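Local coordinates for protein ADP compounds hydrolase NudE (Escherichia coli, PDB 1VHZ) that hydrolyses ADP-ribose and related ADP compounds such as NADH, Ap3A and Ap2A, using magnesium or another divalent cation, and works as a homodimer, at residues R49-I63 with F79-A93. Residues are numbered along the deposited sequence; the frame is centred on the assembly and turned at random.
Sequences REAVMIVPIVDDHLI and FSKGLIDPGESVYEA
The start of the Nudix box, Gly82 to Ala93, is joined here to the central strand 51-58 of the Nudix fold. Strand 80-83 runs antiparallel to it. Val52 and Gly82 bond both ways, with Val52 N to Gly82 O at 2.8 Å. Ile84 N continues the ladder to Glu50 O, nearly straight at 174°. Beyond it, Arg49 reaches across. Its CG lies anti to the backbone N (chi1 -172°) and the chain bends at chi2, which brings the guanidinium beside the loop. Two acceptors lie in the guanidinium plane: Arg49 NE donates to Ile84 O at 3.0 Å, and Arg49 NH1 to Asp85 OD1, also 3.0 Å, on its anti lone pair, a salt bridge. Leu83 CD1 lies over one face toward the rim, 3.8 Å from Arg49 NH2. An alanine here would probably leave Asp85 without this salt-bridge partner and Ile84 O without its bond from NE. A water links Glu50 N to Ile84 O. At the other end, Val55 CG2 sits over the Phe79 ring, 3.8 Å from its centroid, a CH-pi contact. Met53 SD approaches that ring obliquely, a Met-aromatic contact. On the sheet face carrying Val52 and Ile54, Val52 CG1 packs on Ala93 CB at 4.1 Å. Ser80 OG is hydrogen-bonded to Glu101, a probable metal ligand. Ser89 and Glu92 form a capping box that starts helix 90-102. Such a loop-to-helix passage is typical of the Nudix box, the loop-helix-loop motif of Nudix hydrolases.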
ATOM      1  N   ARG A  49      -8.034  13.260   6.690  1.00 34.47           N
ATOM      2  CA  ARG A  49      -7.689  13.800   5.372  1.00 37.04           C
ATOM      3  C   ARG A  49      -7.443  12.620   4.423  1.00 33.35           C
ATOM      4  O   ARG A  49      -6.623  11.744   4.708  1.00 35.27           O
ATOM      5  CB  ARG A  49      -6.473  14.715   5.440  1.00 29.18           C
ATOM      6  CG  ARG A  49      -6.161  15.466   4.161  1.00 34.40           C
ATOM      7  CD  ARG A  49      -6.852  16.805   4.059  1.00 26.01           C
ATOM      8  NE  ARG A  49      -6.460  17.615   2.937  1.00 27.12           N
ATOM      9  CZ  ARG A  49      -5.359  18.317   2.738  1.00 29.41           C
ATOM     10  NH1 ARG A  49      -5.173  19.019   1.613  1.00 27.98           N
ATOM     11  NH2 ARG A  49      -4.401  18.353   3.650  1.00 33.80           N
ATOM     12  N   GLU A  50      -8.230  12.513   3.356  1.00 28.95           N
ATOM     13  CA  GLU A  50      -8.062  11.397   2.440  1.00 20.23           C
ATOM     14  C   GLU A  50      -7.355  11.803   1.156  1.00 20.66           C
ATOM     15  O   GLU A  50      -7.209  12.973   0.827  1.00 17.51           O
ATOM     16  CB  GLU A  50      -9.377  10.700   2.131  1.00 14.18           C
ATOM     17  CG  GLU A  50     -10.129  10.250   3.380  1.00 22.09           C
ATOM     18  CD  GLU A  50     -11.445   9.563   3.080  1.00 27.30           C
ATOM     19  OE1 GLU A  50     -11.876   9.528   1.911  1.00 24.81           O
ATOM     20  OE2 GLU A  50     -12.059   9.029   4.029  1.00 33.74           O
ATOM     21  N   ALA A  51      -6.871  10.767   0.466  1.00 14.32           N
ATOM     22  CA  ALA A  51      -6.183  10.907  -0.786  1.00 14.34           C
ATOM     23  C   ALA A  51      -7.034  10.401  -1.944  1.00 14.61           C
ATOM     24  O   ALA A  51      -8.015   9.670  -1.775  1.00 13.80           O
ATOM     25  CB  ALA A  51      -4.845  10.150  -0.758  1.00 11.06           C
ATOM     26  N   VAL A  52      -6.625  10.811  -3.144  1.00 12.40           N
ATOM     27  CA  VAL A  52      -7.289  10.419  -4.371  1.00 12.25           C
ATOM     28  C   VAL A  52      -6.234  10.039  -5.417  1.00 13.60           C
ATOM     29  O   VAL A  52      -5.131  10.591  -5.448  1.00 11.45           O
ATOM     30  CB  VAL A  52      -8.210  11.518  -4.928  1.00 18.48           C
ATOM     31  CG1 VAL A  52      -7.430  12.739  -5.389  1.00 19.88           C
ATOM     32  CG2 VAL A  52      -9.058  10.998  -6.095  1.00 13.56           C
ATOM     33  N   MET A  53      -6.504   8.990  -6.160  1.00 12.36           N
ATOM     34  CA  MET A  53      -5.585   8.547  -7.222  1.00 14.27           C
ATOM     35  C   MET A  53      -6.444   8.499  -8.491  1.00 12.71           C
ATOM     36  O   MET A  53      -7.563   7.984  -8.448  1.00 13.18           O
ATOM     37  CB  MET A  53      -4.899   7.229  -6.919  1.00  9.55           C
ATOM     38  CG  MET A  53      -4.577   6.375  -8.149  1.00 29.22           C
ATOM     39  SD  MET A  53      -3.677   4.839  -7.759  1.00 24.00           S
ATOM     40  CE  MET A  53      -4.321   4.554  -6.114  1.00 20.77           C
ATOM     41  N   ILE A  54      -5.961   9.097  -9.563  1.00 11.39           N
ATOM     42  CA  ILE A  54      -6.732   9.153 -10.796  1.00 14.70           C
ATOM     43  C   ILE A  54      -6.104   8.363 -11.929  1.00 15.33           C
ATOM     44  O   ILE A  54      -4.911   8.441 -12.199  1.00 15.93           O
ATOM     45  CB  ILE A  54      -6.901  10.609 -11.296  1.00 14.23           C
ATOM     46  CG1 ILE A  54      -7.327  11.519 -10.156  1.00 11.58           C
ATOM     47  CG2 ILE A  54      -7.913  10.672 -12.434  1.00 17.04           C
ATOM     48  CD1 ILE A  54      -6.176  12.108  -9.377  1.00  9.81           C
ATOM     49  N   VAL A  55      -6.945   7.587 -12.579  1.00 12.39           N
ATOM     50  CA  VAL A  55      -6.578   6.758 -13.700  1.00 13.13           C
ATOM     51  C   VAL A  55      -7.309   7.255 -14.955  1.00 16.32           C
ATOM     52  O   VAL A  55      -8.431   6.847 -15.240  1.00 13.66           O
ATOM     53  CB  VAL A  55      -6.935   5.284 -13.423  1.00 16.67           C
ATOM     54  CG1 VAL A  55      -6.544   4.409 -14.598  1.00  7.50           C
ATOM     55  CG2 VAL A  55      -6.224   4.782 -12.149  1.00 10.51           C
ATOM     56  N   PRO A  56      -6.647   8.114 -15.713  1.00 16.21           N
ATOM     57  CA  PRO A  56      -7.175   8.670 -16.937  1.00 19.58           C
ATOM     58  C   PRO A  56      -7.012   7.729 -18.119  1.00 18.75           C
ATOM     59  O   PRO A  56      -5.973   7.091 -18.307  1.00 20.38           O
ATOM     60  CB  PRO A  56      -6.382   9.943 -17.168  1.00 16.34           C
ATOM     61  CG  PRO A  56      -5.411  10.052 -16.049  1.00 16.13           C
ATOM     62  CD  PRO A  56      -5.299   8.685 -15.432  1.00 17.07           C
ATOM     63  N   ILE A  57      -8.084   7.584 -18.880  1.00 20.91           N
ATOM     64  CA  ILE A  57      -8.111   6.759 -20.085  1.00 22.73           C
ATOM     65  C   ILE A  57      -8.516   7.650 -21.264  1.00 27.78           C
ATOM     66  O   ILE A  57      -9.540   8.343 -21.135  1.00 28.27           O
ATOM     67  CB  ILE A  57      -9.151   5.624 -19.976  1.00 23.14           C
ATOM     68  CG1 ILE A  57      -8.824   4.711 -18.804  1.00 20.41           C
ATOM     69  CG2 ILE A  57      -9.238   4.854 -21.294  1.00 17.12           C
ATOM     70  CD1 ILE A  57      -9.811   3.643 -18.458  1.00 16.64           C
ATOM     71  N   VAL A  58      -7.708   7.728 -22.300  1.00 27.90           N
ATOM     72  CA  VAL A  58      -8.006   8.504 -23.497  1.00 25.49           C
ATOM     73  C   VAL A  58      -7.537   7.717 -24.725  1.00 28.33           C
ATOM     74  O   VAL A  58      -6.482   7.093 -24.695  1.00 24.79           O
ATOM     75  CB  VAL A  58      -7.445   9.919 -23.495  1.00 27.82           C
ATOM     76  CG1 VAL A  58      -6.006   9.963 -23.027  1.00 27.43           C
ATOM     77  CG2 VAL A  58      -7.531  10.571 -24.893  1.00 21.86           C
ATOM     78  N   ASP A  59      -8.384   7.596 -25.745  1.00 31.61           N
ATOM     79  CA  ASP A  59      -8.040   6.871 -26.964  1.00 32.44           C
ATOM     80  C   ASP A  59      -7.380   5.528 -26.681  1.00 31.67           C
ATOM     81  O   ASP A  59      -6.264   5.222 -27.130  1.00 29.33           O
ATOM     82  CB  ASP A  59      -7.112   7.719 -27.849  1.00 37.62           C
ATOM     83  CG  ASP A  59      -7.739   9.025 -28.295  1.00 50.11           C
ATOM     84  OD1 ASP A  59      -8.955   9.049 -28.590  1.00 48.72           O
ATOM     85  OD2 ASP A  59      -7.012  10.047 -28.360  1.00 54.79           O
ATOM     86  N   ASP A  60      -8.033   4.692 -25.893  1.00 27.78           N
ATOM     87  CA  ASP A  60      -7.560   3.379 -25.533  1.00 27.96           C
ATOM     88  C   ASP A  60      -6.197   3.300 -24.882  1.00 24.98           C
ATOM     89  O   ASP A  60      -5.508   2.275 -24.954  1.00 21.55           O
ATOM     90  CB  ASP A  60      -7.627   2.460 -26.778  1.00 36.36           C
ATOM     91  CG  ASP A  60      -9.076   1.974 -26.895  1.00 47.46           C
ATOM     92  OD1 ASP A  60      -9.854   2.687 -27.560  1.00 55.49           O
ATOM     93  OD2 ASP A  60      -9.393   0.934 -26.282  1.00 47.53           O
ATOM     94  N   HIS A  61      -5.757   4.361 -24.219  1.00 19.61           N
ATOM     95  CA  HIS A  61      -4.500   4.384 -23.525  1.00 21.18           C
ATOM     96  C   HIS A  61      -4.728   4.923 -22.095  1.00 22.20           C
ATOM     97  O   HIS A  61      -5.644   5.675 -21.813  1.00 19.51           O
ATOM     98  CB  HIS A  61      -3.431   5.279 -24.177  1.00 17.05           C
ATOM     99  CG  HIS A  61      -2.836   4.718 -25.438  1.00 29.89           C
ATOM    100  ND1 HIS A  61      -3.569   4.557 -26.599  1.00 28.35           N
ATOM    101  CD2 HIS A  61      -1.584   4.279 -25.727  1.00 21.37           C
ATOM    102  CE1 HIS A  61      -2.801   4.027 -27.534  1.00 30.52           C
ATOM    103  NE2 HIS A  61      -1.586   3.868 -27.035  1.00 29.49           N
ATOM    104  N   LEU A  62      -3.892   4.434 -21.203  1.00 18.45           N
ATOM    105  CA  LEU A  62      -3.852   4.921 -19.831  1.00 19.27           C
ATOM    106  C   LEU A  62      -2.916   6.151 -19.898  1.00 17.74           C
ATOM    107  O   LEU A  62      -2.060   6.157 -20.797  1.00 18.89           O
ATOM    108  CB  LEU A  62      -3.135   3.899 -18.960  1.00 20.22           C
ATOM    109  CG  LEU A  62      -3.871   3.020 -17.986  1.00 24.72           C
ATOM    110  CD1 LEU A  62      -5.349   2.906 -18.252  1.00 21.62           C
ATOM    111  CD2 LEU A  62      -3.216   1.646 -17.911  1.00 17.02           C
ATOM    112  N   ILE A  63      -3.086   7.122 -19.050  1.00 15.98           N
ATOM    113  CA  ILE A  63      -2.177   8.257 -19.003  1.00 18.58           C
ATOM    114  C   ILE A  63      -1.408   8.110 -17.664  1.00 17.10           C
ATOM    115  O   ILE A  63      -2.046   8.230 -16.622  1.00 16.05           O
ATOM    116  CB  ILE A  63      -2.796   9.657 -18.991  1.00 19.43           C
ATOM    117  CG1 ILE A  63      -3.691   9.927 -20.198  1.00 30.69           C
ATOM    118  CG2 ILE A  63      -1.658  10.685 -18.940  1.00 11.70           C
ATOM    119  CD1 ILE A  63      -3.010   9.748 -21.536  1.00 43.05           C
ATOM    120  N   PHE A  79       0.152   6.319 -11.543  1.00 15.23           N
ATOM    121  CA  PHE A  79      -1.034   7.144 -11.621  1.00 15.02           C
ATOM    122  C   PHE A  79      -0.909   8.394 -10.756  1.00 14.92           C
ATOM    123  O   PHE A  79      -0.272   8.401  -9.707  1.00 15.77           O
ATOM    124  CB  PHE A  79      -2.272   6.333 -11.218  1.00  6.54           C
ATOM    125  CG  PHE A  79      -2.421   5.073 -12.036  1.00 16.83           C
ATOM    126  CD1 PHE A  79      -2.336   3.828 -11.442  1.00 14.63           C
ATOM    127  CD2 PHE A  79      -2.619   5.150 -13.412  1.00 12.69           C
ATOM    128  CE1 PHE A  79      -2.477   2.672 -12.201  1.00 21.21           C
ATOM    129  CE2 PHE A  79      -2.753   4.005 -14.171  1.00 12.72           C
ATOM    130  CZ  PHE A  79      -2.687   2.758 -13.569  1.00 15.25           C
ATOM    131  N   SER A  80      -1.501   9.450 -11.261  1.00 13.49           N
ATOM    132  CA  SER A  80      -1.529  10.755 -10.584  1.00 15.12           C
ATOM    133  C   SER A  80      -2.244  10.609  -9.263  1.00 14.49           C
ATOM    134  O   SER A  80      -3.248   9.892  -9.118  1.00 15.68           O
ATOM    135  CB  SER A  80      -2.166  11.733 -11.594  1.00 17.72           C
ATOM    136  OG  SER A  80      -2.932  12.707 -10.923  1.00 42.59           O
ATOM    137  N   LYS A  81      -1.712  11.175  -8.198  1.00 13.12           N
ATOM    138  CA  LYS A  81      -2.233  11.081  -6.853  1.00 14.18           C
ATOM    139  C   LYS A  81      -2.167  12.437  -6.152  1.00 18.07           C
ATOM    140  O   LYS A  81      -1.226  13.202  -6.393  1.00 16.59           O
ATOM    141  CB  LYS A  81      -1.304  10.137  -6.017  1.00 20.96           C
ATOM    142  CG  LYS A  81      -1.297   8.704  -6.468  1.00 30.76           C
ATOM    143  CD  LYS A  81      -0.213   7.823  -5.900  1.00 27.50           C
ATOM    144  CE  LYS A  81      -0.087   6.507  -6.664  1.00 33.44           C
ATOM    145  NZ  LYS A  81       0.803   6.562  -7.873  1.00 13.36           N
ATOM    146  N   GLY A  82      -3.075  12.663  -5.221  1.00 19.50           N
ATOM    147  CA  GLY A  82      -3.085  13.905  -4.451  1.00 18.20           C
ATOM    148  C   GLY A  82      -4.028  13.761  -3.255  1.00 20.01           C
ATOM    149  O   GLY A  82      -4.614  12.714  -3.000  1.00 22.00           O
ATOM    150  N   LEU A  83      -4.192  14.849  -2.521  1.00 20.09           N
ATOM    151  CA  LEU A  83      -5.056  14.883  -1.372  1.00 20.37           C
ATOM    152  C   LEU A  83      -6.404  15.522  -1.690  1.00 19.99           C
ATOM    153  O   LEU A  83      -6.525  16.377  -2.556  1.00 19.68           O
ATOM    154  CB  LEU A  83      -4.378  15.689  -0.245  1.00 15.71           C
ATOM    155  CG  LEU A  83      -3.071  15.092   0.271  1.00 23.53           C
ATOM    156  CD1 LEU A  83      -2.445  16.014   1.321  1.00 24.37           C
ATOM    157  CD2 LEU A  83      -3.320  13.710   0.853  1.00 22.50           C
ATOM    158  N   ILE A  84      -7.424  15.048  -0.981  1.00 19.54           N
ATOM    159  CA  ILE A  84      -8.766  15.634  -1.132  1.00 19.55           C
ATOM    160  C   ILE A  84      -8.823  16.842  -0.195  1.00 18.36           C
ATOM    161  O   ILE A  84      -8.581  16.644   1.002  1.00 19.62           O
ATOM    162  CB  ILE A  84      -9.836  14.606  -0.716  1.00 16.95           C
ATOM    163  CG1 ILE A  84      -9.758  13.404  -1.673  1.00 14.03           C
ATOM    164  CG2 ILE A  84     -11.205  15.271  -0.677  1.00 10.79           C
ATOM    165  CD1 ILE A  84     -10.835  12.354  -1.482  1.00 14.40           C
ATOM    166  N   ASP A  85      -9.073  18.039  -0.682  1.00 18.44           N
ATOM    167  CA  ASP A  85      -9.126  19.192   0.240  1.00 23.36           C
ATOM    168  C   ASP A  85     -10.445  19.148   1.007  1.00 23.26           C
ATOM    169  O   ASP A  85     -11.452  18.685   0.473  1.00 19.56           O
ATOM    170  CB  ASP A  85      -8.956  20.504  -0.519  1.00 21.53           C
ATOM    171  CG  ASP A  85      -7.621  20.638  -1.230  1.00 27.19           C
ATOM    172  OD1 ASP A  85      -6.608  20.088  -0.759  1.00 25.92           O
ATOM    173  OD2 ASP A  85      -7.539  21.310  -2.282  1.00 22.85           O
ATOM    174  N   PRO A  86     -10.445  19.582   2.259  1.00 25.85           N
ATOM    175  CA  PRO A  86     -11.651  19.604   3.074  1.00 28.19           C
ATOM    176  C   PRO A  86     -12.798  20.279   2.337  1.00 27.12           C
ATOM    177  O   PRO A  86     -12.637  21.335   1.724  1.00 29.91           O
ATOM    178  CB  PRO A  86     -11.266  20.371   4.324  1.00 29.46           C
ATOM    179  CG  PRO A  86      -9.787  20.442   4.353  1.00 30.68           C
ATOM    180  CD  PRO A  86      -9.276  20.161   2.960  1.00 28.95           C
ATOM    181  N   GLY A  87     -13.964  19.646   2.310  1.00 26.09           N
ATOM    182  CA  GLY A  87     -15.115  20.205   1.609  1.00 24.62           C
ATOM    183  C   GLY A  87     -15.289  19.637   0.209  1.00 25.36           C
ATOM    184  O   GLY A  87     -16.366  19.736  -0.379  1.00 26.60           O
ATOM    185  N   GLU A  88     -14.255  19.034  -0.373  1.00 23.74           N
ATOM    186  CA  GLU A  88     -14.305  18.484  -1.711  1.00 18.69           C
ATOM    187  C   GLU A  88     -14.787  17.042  -1.741  1.00 17.93           C
ATOM    188  O   GLU A  88     -14.443  16.272  -0.850  1.00 19.32           O
ATOM    189  CB  GLU A  88     -12.873  18.432  -2.305  1.00 25.85           C
ATOM    190  CG  GLU A  88     -12.359  19.586  -3.084  1.00 16.43           C
ATOM    191  CD  GLU A  88     -11.014  19.440  -3.760  1.00 19.70           C
ATOM    192  OE1 GLU A  88     -10.113  18.666  -3.348  1.00 14.75           O
ATOM    193  OE2 GLU A  88     -10.791  20.178  -4.756  1.00 18.94           O
ATOM    194  N   SER A  89     -15.564  16.682  -2.758  1.00 17.00           N
ATOM    195  CA  SER A  89     -15.960  15.278  -2.902  1.00 16.97           C
ATOM    196  C   SER A  89     -14.803  14.568  -3.642  1.00 17.41           C
ATOM    197  O   SER A  89     -13.900  15.247  -4.145  1.00 18.15           O
ATOM    198  CB  SER A  89     -17.204  15.160  -3.784  1.00 18.82           C
ATOM    199  OG  SER A  89     -16.876  15.456  -5.130  1.00 16.80           O
ATOM    200  N   VAL A  90     -14.841  13.253  -3.796  1.00 15.98           N
ATOM    201  CA  VAL A  90     -13.785  12.573  -4.519  1.00 18.23           C
ATOM    202  C   VAL A  90     -13.740  12.987  -5.993  1.00 15.04           C
ATOM    203  O   VAL A  90     -12.655  12.994  -6.568  1.00 13.29           O
ATOM    204  CB  VAL A  90     -13.886  11.029  -4.513  1.00 22.22           C
ATOM    205  CG1 VAL A  90     -13.379  10.491  -3.196  1.00 28.86           C
ATOM    206  CG2 VAL A  90     -15.327  10.596  -4.792  1.00 14.00           C
ATOM    207  N   TYR A  91     -14.878  13.239  -6.607  1.00 14.20           N
ATOM    208  CA  TYR A  91     -14.922  13.621  -8.014  1.00 17.91           C
ATOM    209  C   TYR A  91     -14.246  14.974  -8.209  1.00 17.53           C
ATOM    210  O   TYR A  91     -13.403  15.135  -9.073  1.00 20.41           O
ATOM    211  CB  TYR A  91     -16.381  13.668  -8.506  1.00 15.81           C
ATOM    212  CG  TYR A  91     -17.095  12.345  -8.269  1.00 13.57           C
ATOM    213  CD1 TYR A  91     -16.901  11.294  -9.141  1.00 12.47           C
ATOM    214  CD2 TYR A  91     -17.907  12.139  -7.158  1.00  9.06           C
ATOM    215  CE1 TYR A  91     -17.531  10.082  -8.971  1.00 10.36           C
ATOM    216  CE2 TYR A  91     -18.532  10.929  -6.963  1.00 12.88           C
ATOM    217  CZ  TYR A  91     -18.350   9.906  -7.869  1.00 13.37           C
ATOM    218  OH  TYR A  91     -18.934   8.677  -7.674  1.00 13.01           O
ATOM    219  N   GLU A  92     -14.523  15.897  -7.298  1.00 18.00           N
ATOM    220  CA  GLU A  92     -13.981  17.242  -7.346  1.00 15.36           C
ATOM    221  C   GLU A  92     -12.479  17.232  -7.155  1.00 14.84           C
ATOM    222  O   GLU A  92     -11.735  17.898  -7.880  1.00 15.37           O
ATOM    223  CB  GLU A  92     -14.683  18.118  -6.287  1.00 15.47           C
ATOM    224  CG  GLU A  92     -16.094  18.554  -6.674  1.00 20.58           C
ATOM    225  CD  GLU A  92     -16.949  19.002  -5.496  1.00 28.49           C
ATOM    226  OE1 GLU A  92     -16.560  18.865  -4.314  1.00 25.03           O
ATOM    227  OE2 GLU A  92     -18.077  19.496  -5.720  1.00 35.46           O
ATOM    228  N   ALA A  93     -12.000  16.474  -6.164  1.00 13.05           N
ATOM    229  CA  ALA A  93     -10.551  16.410  -5.940  1.00 14.54           C
ATOM    230  C   ALA A  93      -9.887  15.771  -7.158  1.00 14.79           C
ATOM    231  O   ALA A  93      -8.849  16.251  -7.616  1.00 13.34           O
ATOM    232  CB  ALA A  93     -10.235  15.633  -4.679  1.00  9.29           C
TER
HETATM  233  O   HOH W   1      -9.762  14.783   2.998  1.00 28.69           O
HETATM  234  O   HOH W   2      -2.068   9.405 -13.967  1.00 20.18           O